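Local coordinates for centrosomal protein 120 (PDB 6EWH) that probably acts at centrioles and basal bodies in the building of cilia, this piece being its second C2 domain, at residues A[16-21]-A[92-97]; A[30-35]-A[177-182]. The protein carries 1 engineered substitution. All blocks are in the same frame, centred on the assembly; numbering follows the deposited sequence. Where two conformers were deposited one is given.

Interaction 1 of 2, residues A[16-21]-A[92-97]; sequences QGYHQV and RIRSSK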
# COMPACT_ATOMS: atom_id res chain seq x y z
N GLN A 16 -7.38 15.85 -16.48
CA GLN A 16 -6.11 15.32 -16.95
C GLN A 16 -5.78 13.94 -16.39
O GLN A 16 -5.04 13.19 -17.02
CB GLN A 16 -4.98 16.29 -16.62
CG GLN A 16 -5.11 17.65 -17.29
CD GLN A 16 -5.06 17.56 -18.80
OE1 GLN A 16 -4.51 16.61 -19.36
NE2 GLN A 16 -5.64 18.55 -19.47
N GLY A 17 -6.31 13.60 -15.22
CA GLY A 17 -5.97 12.32 -14.63
C GLY A 17 -4.57 12.27 -14.06
O GLY A 17 -3.88 11.25 -14.21
N TYR A 18 -4.12 13.36 -13.45
CA TYR A 18 -2.91 13.36 -12.63
C TYR A 18 -3.13 14.27 -11.43
O TYR A 18 -4.08 15.05 -11.38
CB TYR A 18 -1.65 13.73 -13.43
CG TYR A 18 -1.65 15.12 -14.04
CD1 TYR A 18 -1.53 16.25 -13.25
CD2 TYR A 18 -1.73 15.28 -15.41
CE1 TYR A 18 -1.52 17.52 -13.81
CE2 TYR A 18 -1.70 16.54 -15.98
CZ TYR A 18 -1.60 17.65 -15.17
OH TYR A 18 -1.59 18.91 -15.73
N HIS A 19 -2.21 14.19 -10.47
CA HIS A 19 -2.25 15.01 -9.27
C HIS A 19 -1.11 16.02 -9.33
O HIS A 19 0.05 15.65 -9.53
CB HIS A 19 -2.09 14.13 -8.03
CG HIS A 19 -3.13 13.07 -7.91
ND1 HIS A 19 -3.15 11.94 -8.70
CD2 HIS A 19 -4.21 12.97 -7.09
CE1 HIS A 19 -4.19 11.19 -8.37
NE2 HIS A 19 -4.85 11.79 -7.40
N GLN A 20 -1.43 17.31 -9.16
CA GLN A 20 -0.41 18.35 -9.11
C GLN A 20 0.07 18.53 -7.67
O GLN A 20 -0.74 18.70 -6.76
CB GLN A 20 -0.98 19.68 -9.62
CG GLN A 20 -0.00 20.86 -9.51
CD GLN A 20 1.13 20.80 -10.53
OE1 GLN A 20 0.91 20.50 -11.71
NE2 GLN A 20 2.35 21.09 -10.08
N VAL A 21 1.39 18.49 -7.49
CA VAL A 21 2.03 18.73 -6.19
C VAL A 21 3.02 19.87 -6.37
O VAL A 21 4.01 19.74 -7.10
CB VAL A 21 2.72 17.48 -5.64
CG1 VAL A 21 3.37 17.79 -4.29
CG2 VAL A 21 1.72 16.34 -5.49
N ARG A 92 -0.49 9.13 -11.17
CA ARG A 92 0.42 10.04 -11.84
C ARG A 92 0.48 11.36 -11.09
O ARG A 92 -0.55 11.88 -10.64
CB ARG A 92 -0.02 10.30 -13.28
CG ARG A 92 0.04 9.06 -14.16
CD ARG A 92 -0.52 9.37 -15.56
NE ARG A 92 0.43 10.14 -16.36
CZ ARG A 92 0.09 11.06 -17.25
NH1 ARG A 92 -1.19 11.37 -17.43
NH2 ARG A 92 1.03 11.68 -17.94
N ILE A 93 1.68 11.90 -10.95
CA ILE A 93 1.91 13.13 -10.19
C ILE A 93 2.71 14.09 -11.06
O ILE A 93 3.73 13.70 -11.64
CB ILE A 93 2.64 12.85 -8.87
CG1 ILE A 93 1.82 11.93 -7.97
CG2 ILE A 93 2.94 14.15 -8.13
CD1 ILE A 93 2.60 11.33 -6.82
N ARG A 94 2.24 15.32 -11.17
CA ARG A 94 2.99 16.38 -11.84
C ARG A 94 3.58 17.26 -10.74
O ARG A 94 2.85 17.81 -9.91
CB ARG A 94 2.06 17.18 -12.76
CG ARG A 94 2.77 18.19 -13.67
CD ARG A 94 1.75 18.80 -14.63
NE ARG A 94 2.35 19.76 -15.56
CZ ARG A 94 2.54 21.05 -15.28
NH1 ARG A 94 2.20 21.54 -14.10
NH2 ARG A 94 3.09 21.84 -16.20
N SER A 95 4.91 17.34 -10.70
CA SER A 95 5.58 18.01 -9.58
C SER A 95 7.02 18.29 -9.98
O SER A 95 7.38 18.24 -11.16
CB SER A 95 5.51 17.14 -8.32
OG SER A 95 5.90 17.86 -7.15
N SER A 96 7.85 18.62 -9.00
CA SER A 96 9.29 18.60 -9.18
C SER A 96 9.89 17.59 -8.21
O SER A 96 9.28 17.25 -7.19
CB SER A 96 9.92 19.98 -8.96
OG SER A 96 10.02 20.28 -7.57
N LYS A 97 11.09 17.12 -8.55
CA LYS A 97 11.80 16.17 -7.69
C LYS A 97 11.79 16.62 -6.24
O LYS A 97 11.36 15.88 -5.35
CB LYS A 97 13.25 16.07 -8.17
CG LYS A 97 13.60 14.83 -8.91
CD LYS A 97 15.10 14.55 -8.80
CE LYS A 97 15.92 15.79 -9.05
NZ LYS A 97 17.28 15.44 -9.55
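R92 O takes two hydrogen bonds from H19: the backbone N lies 2.8 Å from R92 O, and ND1 of the imidazole lies 3.2 Å from R92 O. The two donors reach this oxygen from opposite faces of its carbonyl plane, and the oxygen sits only 3° out of the imidazole plane, which helps set the turn of the ring. H19 CG stands beside its own backbone N (chi1 -58°), which brings ND1 round to the same acceptor. Bonds from R94 N to H19 O and from V21 N to R94 O continue the parallel ladder. At its end S95 OG gives its proton to V21 O at 2.7 Å, from above the carbonyl plane. Beyond the backbone, R94 NH1 donates to Q20 OE1 over 2.9 Å, with the oxygen in the guanidinium plane; NH1 also bonds A24 O. The extended R94 chain runs alongside the Y18 ring, CD coming 3.5 Å from Y18 OH, with ring and guanidinium planes 27° apart. V21 CG2 meets I93 CG2 at 3.6 Å. R92 turns its guanidinium to a salt bridge with E181. This is the parallel pairing in the larger, mixed sheet of the C2 domain, where strand 18-21 lies between strands 10-13 and 87-95; V21, I93 and S95 pack on helix 97-105, while Y18, R92 and R94 touch M30 of strand 29-41.

Interaction 2 of 2, residues A[30-35]-A[177-182]; sequences MFVLSV and TLRREE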
# COMPACT_ATOMS: atom_id res chain seq x y z
N MET A 30 6.54 14.80 -14.76
CA MET A 30 5.62 13.71 -14.46
C MET A 30 6.32 12.60 -13.69
O MET A 30 7.43 12.19 -14.04
CB MET A 30 5.03 13.15 -15.75
CG MET A 30 4.16 14.14 -16.49
SD MET A 30 2.86 14.90 -15.48
CE MET A 30 2.05 13.46 -14.80
N PHE A 31 5.63 12.10 -12.66
CA PHE A 31 6.09 11.00 -11.82
C PHE A 31 4.98 9.98 -11.66
O PHE A 31 3.80 10.29 -11.83
CB PHE A 31 6.46 11.52 -10.42
CG PHE A 31 7.59 12.52 -10.42
CD1 PHE A 31 7.34 13.87 -10.65
CD2 PHE A 31 8.90 12.11 -10.22
CE1 PHE A 31 8.39 14.80 -10.66
CE2 PHE A 31 9.94 13.03 -10.24
CZ PHE A 31 9.68 14.36 -10.45
N VAL A 32 5.36 8.75 -11.31
CA VAL A 32 4.42 7.68 -11.01
C VAL A 32 4.73 7.16 -9.61
O VAL A 32 5.87 6.82 -9.31
CB VAL A 32 4.49 6.54 -12.05
CG1 VAL A 32 3.47 5.46 -11.70
CG2 VAL A 32 4.23 7.09 -13.44
N LEU A 33 3.70 7.12 -8.76
CA LEU A 33 3.79 6.54 -7.43
C LEU A 33 2.92 5.28 -7.42
O LEU A 33 1.73 5.35 -7.77
CB LEU A 33 3.27 7.55 -6.41
CG LEU A 33 3.19 7.04 -4.98
CD1 LEU A 33 4.59 6.72 -4.42
CD2 LEU A 33 2.52 8.10 -4.11
N SER A 34 3.50 4.14 -7.05
CA SER A 34 2.80 2.87 -7.18
C SER A 34 2.92 2.04 -5.92
O SER A 34 3.90 2.12 -5.17
CB SER A 34 3.30 2.04 -8.37
OG SER A 34 4.65 1.67 -8.19
N VAL A 35 1.88 1.24 -5.69
CA VAL A 35 1.81 0.30 -4.58
C VAL A 35 1.50 -1.07 -5.16
O VAL A 35 0.54 -1.21 -5.93
CB VAL A 35 0.71 0.69 -3.59
CG1 VAL A 35 0.63 -0.33 -2.44
CG2 VAL A 35 0.95 2.09 -3.04
N THR A 177 6.83 2.26 -4.90
CA THR A 177 7.84 2.76 -5.82
C THR A 177 7.51 4.17 -6.27
O THR A 177 6.35 4.51 -6.49
CB THR A 177 7.93 1.82 -7.05
OG1 THR A 177 8.45 0.55 -6.65
CG2 THR A 177 8.83 2.40 -8.15
N LEU A 178 8.54 5.00 -6.38
CA LEU A 178 8.42 6.32 -6.99
C LEU A 178 9.40 6.41 -8.15
O LEU A 178 10.56 6.01 -8.01
CB LEU A 178 8.74 7.41 -5.96
CG LEU A 178 8.70 8.85 -6.47
CD1 LEU A 178 7.28 9.26 -6.86
CD2 LEU A 178 9.28 9.81 -5.46
N ARG A 179 8.94 6.91 -9.30
CA ARG A 179 9.85 7.08 -10.42
C ARG A 179 9.38 8.24 -11.28
O ARG A 179 8.20 8.58 -11.30
CB ARG A 179 9.93 5.81 -11.28
CG ARG A 179 8.61 5.41 -11.90
CD ARG A 179 8.71 4.06 -12.60
NE ARG A 179 7.43 3.68 -13.19
CZ ARG A 179 6.96 4.15 -14.34
NH1 ARG A 179 7.67 5.03 -15.05
NH2 ARG A 179 5.78 3.75 -14.79
N ARG A 180 10.32 8.85 -12.00
CA ARG A 180 9.94 9.72 -13.09
C ARG A 180 9.19 8.90 -14.13
O ARG A 180 9.50 7.72 -14.35
CB ARG A 180 11.17 10.35 -13.74
CG ARG A 180 11.80 11.46 -12.93
CD ARG A 180 12.88 12.15 -13.75
NE ARG A 180 13.56 13.26 -13.08
CZ ARG A 180 13.06 14.49 -12.98
NH1 ARG A 180 11.88 14.78 -13.49
NH2 ARG A 180 13.77 15.44 -12.37
N GLU A 181 8.18 9.51 -14.74
CA GLU A 181 7.34 8.76 -15.65
C GLU A 181 8.13 8.20 -16.82
O GLU A 181 7.84 7.10 -17.30
CB GLU A 181 6.20 9.64 -16.14
CG GLU A 181 5.20 8.89 -17.00
CD GLU A 181 3.89 9.62 -17.07
OE1 GLU A 181 3.84 10.69 -17.72
OE2 GLU A 181 2.91 9.14 -16.46
N GLU A 182 9.16 8.93 -17.27
CA GLU A 182 9.99 8.49 -18.38
C GLU A 182 11.10 7.52 -17.97
O GLU A 182 11.83 7.04 -18.84
CB GLU A 182 10.57 9.70 -19.12
CG GLU A 182 11.68 10.43 -18.38
CD GLU A 182 11.17 11.50 -17.42
OE1 GLU A 182 9.97 11.47 -17.07
OE2 GLU A 182 11.97 12.37 -17.03
O HOH W 1 9.84 13.34 -14.91
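M30 O accepts two donors: E181 N at 2.9 Å, arriving from above the carbonyl plane, and a water 2.8 Å from M30 O. The same water donates to E182 OE1 and accepts from R180 NH1, so one solvent molecule ties the strand end to both side chains. Further in, paired bonds satisfy the main chain: V32 N meets R179 O at 2.8 Å, R179 N returns to V32 O, and S34 and T177 exchange N-H and carbonyl the same way. V32-R179 and S34-T177 are thus hydrogen-bonded antiparallel pairs, whereas F31-R180 and L33-L178 are non-hydrogen-bonded ones. This ladder joins strands 29-41 and 171-180 in the larger sheet of the C2 beta-sandwich, and the other backbone edge of 30-35 is taken up by strand 87-95, through bonds of F31 with I93 and L33 with V91. R180 has charged partners in D139 and D29, as E181 has in R92, while R179 NH1 is held by main-chain oxygens, V183 O and, weakly, R180 O and E181 O; T177 OG1 bonds T144 OG1. R179 CG lies between its backbone N and carbonyl carbon (chi1 62°), and the chain then runs extended, laying one guanidinium face against V32 CG2, 3.9 Å from R179 NH2. M30 and E181 lie side by side, M30 CB 3.7 Å from E181 CB. The F31 ring runs alongside R180, its CE2 being 3.6 Å from R180 CG, with ring and guanidinium planes 30° apart; F31 and L178 both reach L100 of helix 97-105, and L33 turns to L66 of strand 60-66. An alanine in place of F31 is likely to leave the R180 chain without its flat neighbour and open a gap toward L100.

Overall arrangement
Both contacts belong to one mixed sheet, and they are bridged by its central pair: strand 87-95, used in interaction 1, neighbours strand 29-41, used in interaction 2. Their centres are 10 Å apart. A salt bridge of 2.7 Å between R92 NE and E181 OE2 joins them directly, with a probable backbone bond from F31 N to I93 O. Each mixes buried residues (H19, V21, I93 and S95; F31, L33 and L178) with partly exposed arginines, joined in interaction 2 by E181. Interaction 1 is parallel and adds side-chain donors to its ladder; interaction 2 is antiparallel, lies nearer the chain's centre (about 14 against 19 Å, centre to centre) and keeps its charged network, including a bridging water, at one end.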